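Local coordinates for putative beta-glucosidase (Bifidobacterium adolescentis, PDB 5WAB), which hydrolyses beta-glucosidic linkages as a family 3 glycoside hydrolase, and may also release arabinopyranose from the ginsenoside Rb2, at residues 556-566 and 657-666. Sequence-based numbering, arbitrary orientation.
Sequences VNVAKTGANTA and AVAVVTLDGD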
loop_
_atom_site.group_PDB
_atom_site.type_symbol
_atom_site.label_atom_id
_atom_site.label_comp_id
_atom_site.label_asym_id
_atom_site.label_seq_id
_atom_site.Cartn_x
_atom_site.Cartn_y
_atom_site.Cartn_z
ATOM N N VAL A 556 -12.364 27.638 -1.891
ATOM C CA VAL A 556 -11.308 26.998 -2.665
ATOM C C VAL A 556 -10.651 28.044 -3.553
ATOM O O VAL A 556 -11.322 28.736 -4.328
ATOM C CB VAL A 556 -11.860 25.832 -3.496
ATOM C CG1 VAL A 556 -10.762 25.234 -4.357
ATOM C CG2 VAL A 556 -12.455 24.773 -2.587
ATOM N N ASN A 557 -9.332 28.174 -3.436
ATOM C CA ASN A 557 -8.580 29.129 -4.240
ATOM C C ASN A 557 -7.290 28.468 -4.698
ATOM O O ASN A 557 -6.527 27.954 -3.877
ATOM C CB ASN A 557 -8.282 30.408 -3.455
ATOM C CG ASN A 557 -7.640 31.473 -4.312
ATOM O OD1 ASN A 557 -6.429 31.674 -4.268
ATOM N ND2 ASN A 557 -8.454 32.166 -5.105
ATOM N N VAL A 558 -7.065 28.453 -6.005
ATOM C CA VAL A 558 -5.850 27.905 -6.588
ATOM C C VAL A 558 -5.078 29.066 -7.199
ATOM O O VAL A 558 -5.637 29.848 -7.976
ATOM C CB VAL A 558 -6.169 26.818 -7.631
ATOM C CG1 VAL A 558 -4.894 26.196 -8.170
ATOM C CG2 VAL A 558 -7.078 25.751 -7.026
ATOM N N ALA A 559 -3.804 29.190 -6.836
ATOM C CA ALA A 559 -2.977 30.297 -7.287
ATOM C C ALA A 559 -1.671 29.760 -7.854
ATOM O O ALA A 559 -1.069 28.835 -7.299
ATOM C CB ALA A 559 -2.696 31.285 -6.150
ATOM N N LYS A 560 -1.245 30.344 -8.968
ATOM C CA LYS A 560 0.034 29.998 -9.570
ATOM C C LYS A 560 1.170 30.597 -8.748
ATOM O O LYS A 560 1.105 31.762 -8.345
ATOM C CB LYS A 560 0.062 30.496 -11.014
ATOM C CG LYS A 560 1.230 30.042 -11.863
ATOM C CD LYS A 560 1.013 30.517 -13.300
ATOM C CE LYS A 560 2.126 30.080 -14.235
ATOM N NZ LYS A 560 1.880 30.513 -15.633
ATOM N N THR A 561 2.192 29.791 -8.459
ATOM C CA THR A 561 3.316 30.223 -7.631
ATOM C C THR A 561 4.651 30.204 -8.366
ATOM O O THR A 561 5.697 30.412 -7.739
ATOM C CB THR A 561 3.405 29.372 -6.361
ATOM O OG1 THR A 561 3.555 27.991 -6.716
ATOM C CG2 THR A 561 2.167 29.565 -5.505
ATOM N N GLY A 562 4.650 29.942 -9.666
ATOM C CA GLY A 562 5.887 29.898 -10.417
ATOM C C GLY A 562 5.588 29.649 -11.876
ATOM O O GLY A 562 4.437 29.699 -12.304
ATOM N N ALA A 563 6.649 29.416 -12.649
ATOM C CA ALA A 563 6.467 29.111 -14.064
ATOM C C ALA A 563 5.614 27.862 -14.254
ATOM O O ALA A 563 4.814 27.789 -15.193
ATOM C CB ALA A 563 7.822 28.948 -14.749
ATOM N N ASN A 564 5.773 26.863 -13.382
ATOM C CA ASN A 564 5.056 25.596 -13.519
ATOM C C ASN A 564 4.662 25.029 -12.160
ATOM O O ASN A 564 4.699 23.812 -11.943
ATOM C CB ASN A 564 5.880 24.569 -14.297
ATOM C CG ASN A 564 6.188 25.017 -15.705
ATOM O OD1 ASN A 564 5.307 25.044 -16.561
ATOM N ND2 ASN A 564 7.441 25.379 -15.954
ATOM N N THR A 565 4.275 25.895 -11.224
ATOM C CA THR A 565 3.809 25.441 -9.921
ATOM C C THR A 565 2.567 26.223 -9.521
ATOM O O THR A 565 2.354 27.361 -9.949
ATOM C CB THR A 565 4.869 25.592 -8.823
ATOM O OG1 THR A 565 5.272 26.966 -8.724
ATOM C CG2 THR A 565 6.077 24.706 -9.117
ATOM N N ALA A 566 1.767 25.605 -8.655
ATOM C CA ALA A 566 0.534 26.206 -8.185
ATOM C C ALA A 566 0.357 25.883 -6.709
ATOM O O ALA A 566 1.058 25.039 -6.143
ATOM C CB ALA A 566 -0.668 25.718 -9.000
ATOM N N ALA A 657 -15.074 21.584 -5.880
ATOM C CA ALA A 657 -14.755 22.814 -6.583
ATOM C C ALA A 657 -13.592 22.550 -7.521
ATOM O O ALA A 657 -12.783 21.650 -7.287
ATOM C CB ALA A 657 -14.416 23.950 -5.617
ATOM N N VAL A 658 -13.527 23.331 -8.597
ATOM C CA VAL A 658 -12.439 23.243 -9.560
ATOM C C VAL A 658 -11.960 24.653 -9.873
ATOM O O VAL A 658 -12.656 25.642 -9.632
ATOM C CB VAL A 658 -12.844 22.508 -10.858
ATOM C CG1 VAL A 658 -13.282 21.086 -10.553
ATOM C CG2 VAL A 658 -13.942 23.269 -11.583
ATOM N N ALA A 659 -10.738 24.733 -10.391
ATOM C CA ALA A 659 -10.151 25.993 -10.818
ATOM C C ALA A 659 -9.072 25.685 -11.840
ATOM O O ALA A 659 -8.377 24.674 -11.727
ATOM C CB ALA A 659 -9.572 26.778 -9.638
ATOM N N VAL A 660 -8.939 26.557 -12.832
ATOM C CA VAL A 660 -8.028 26.346 -13.949
ATOM C C VAL A 660 -6.779 27.187 -13.733
ATOM O O VAL A 660 -6.868 28.377 -13.409
ATOM C CB VAL A 660 -8.705 26.692 -15.286
ATOM C CG1 VAL A 660 -7.713 26.580 -16.438
ATOM C CG2 VAL A 660 -9.909 25.795 -15.518
ATOM N N VAL A 661 -5.614 26.564 -13.887
ATOM C CA VAL A 661 -4.347 27.280 -13.899
ATOM C C VAL A 661 -3.672 27.040 -15.240
ATOM O O VAL A 661 -3.809 25.973 -15.851
ATOM C CB VAL A 661 -3.427 26.860 -12.735
ATOM C CG1 VAL A 661 -4.078 27.208 -11.429
ATOM C CG2 VAL A 661 -3.128 25.372 -12.790
ATOM N N THR A 662 -2.948 28.052 -15.702
ATOM C CA THR A 662 -2.216 28.000 -16.960
ATOM C C THR A 662 -0.721 28.029 -16.655
ATOM O O THR A 662 -0.227 28.975 -16.033
ATOM C CB THR A 662 -2.614 29.170 -17.859
ATOM O OG1 THR A 662 -4.038 29.172 -18.027
ATOM C CG2 THR A 662 -1.953 29.045 -19.225
ATOM N N LEU A 663 -0.010 26.986 -17.067
ATOM C CA LEU A 663 1.418 26.873 -16.817
ATOM C C LEU A 663 2.218 27.214 -18.070
ATOM O O LEU A 663 1.710 27.160 -19.189
ATOM C CB LEU A 663 1.766 25.464 -16.338
ATOM C CG LEU A 663 0.977 24.970 -15.130
ATOM C CD1 LEU A 663 1.514 23.620 -14.693
ATOM C CD2 LEU A 663 1.017 25.974 -13.989
ATOM N N ASP A 664 3.490 27.580 -17.864
ATOM C CA ASP A 664 4.341 28.016 -18.970
ATOM C C ASP A 664 4.980 26.864 -19.735
ATOM O O ASP A 664 5.393 27.061 -20.881
ATOM C CB ASP A 664 5.467 28.926 -18.477
ATOM C CG ASP A 664 4.974 30.075 -17.633
ATOM O OD1 ASP A 664 3.766 30.391 -17.685
ATOM O OD2 ASP A 664 5.816 30.685 -16.938
ATOM N N GLY A 665 5.062 25.680 -19.147
ATOM C CA GLY A 665 5.927 24.645 -19.702
ATOM C C GLY A 665 7.360 24.787 -19.225
ATOM O O GLY A 665 7.839 25.876 -18.904
ATOM N N ASP A 666 8.069 23.661 -19.195
ATOM C CA ASP A 666 9.416 23.633 -18.627
ATOM C C ASP A 666 10.506 24.023 -19.612
ATOM O O ASP A 666 11.681 23.993 -19.245
ATOM C CB ASP A 666 9.720 22.253 -18.027
ATOM C CG ASP A 666 9.552 21.129 -19.022
ATOM O OD1 ASP A 666 9.641 21.376 -20.242
ATOM O OD2 ASP A 666 9.344 19.984 -18.581
#
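The flat amide of Asn564 meets the backbone of Gly665 with both of its polar atoms. Asn564 ND2 gives a nearly straight hydrogen bond to Gly665 O (3.0 Å) that lies in the amide's own plane yet reaches the carbonyl from above, 80° out of the carbonyl plane, while OD1 takes a weak bond from Gly665 N. An amide suits this place because it can donate and accept at once, and glycine suits position 665 because, at its positive phi, a side chain would be jammed against the carbonyl O of the residue before. The carboxylate of Asp664 receives Lys560 NZ above its plane at OD1 (2.8 Å), a salt bridge, and its OD2 lies 3.4 Å from Ala563 CB. Lysine's extended chain, CG anti to the backbone N (chi1 -171°), carries NZ across to Thr662 O as well. Beside these, Asp664 N makes a nearly straight bond to Ala563 O. Strands 551-560 and 654-663 are edge strands of the two facing sheets of the fibronectin type III-like beta-sandwich; their stretches 556-560 and 657-663 run nearly parallel, with axes 7.3 Å apart. Small and branched apolar residues suit so close an approach: Val556 CG2 rests on Ala657 CB, Val558 CG2 on Ala659 CB, and Val558 CG1 meets Val661 CG1 at 3.5 Å, the two side chains crossing at about a right angle.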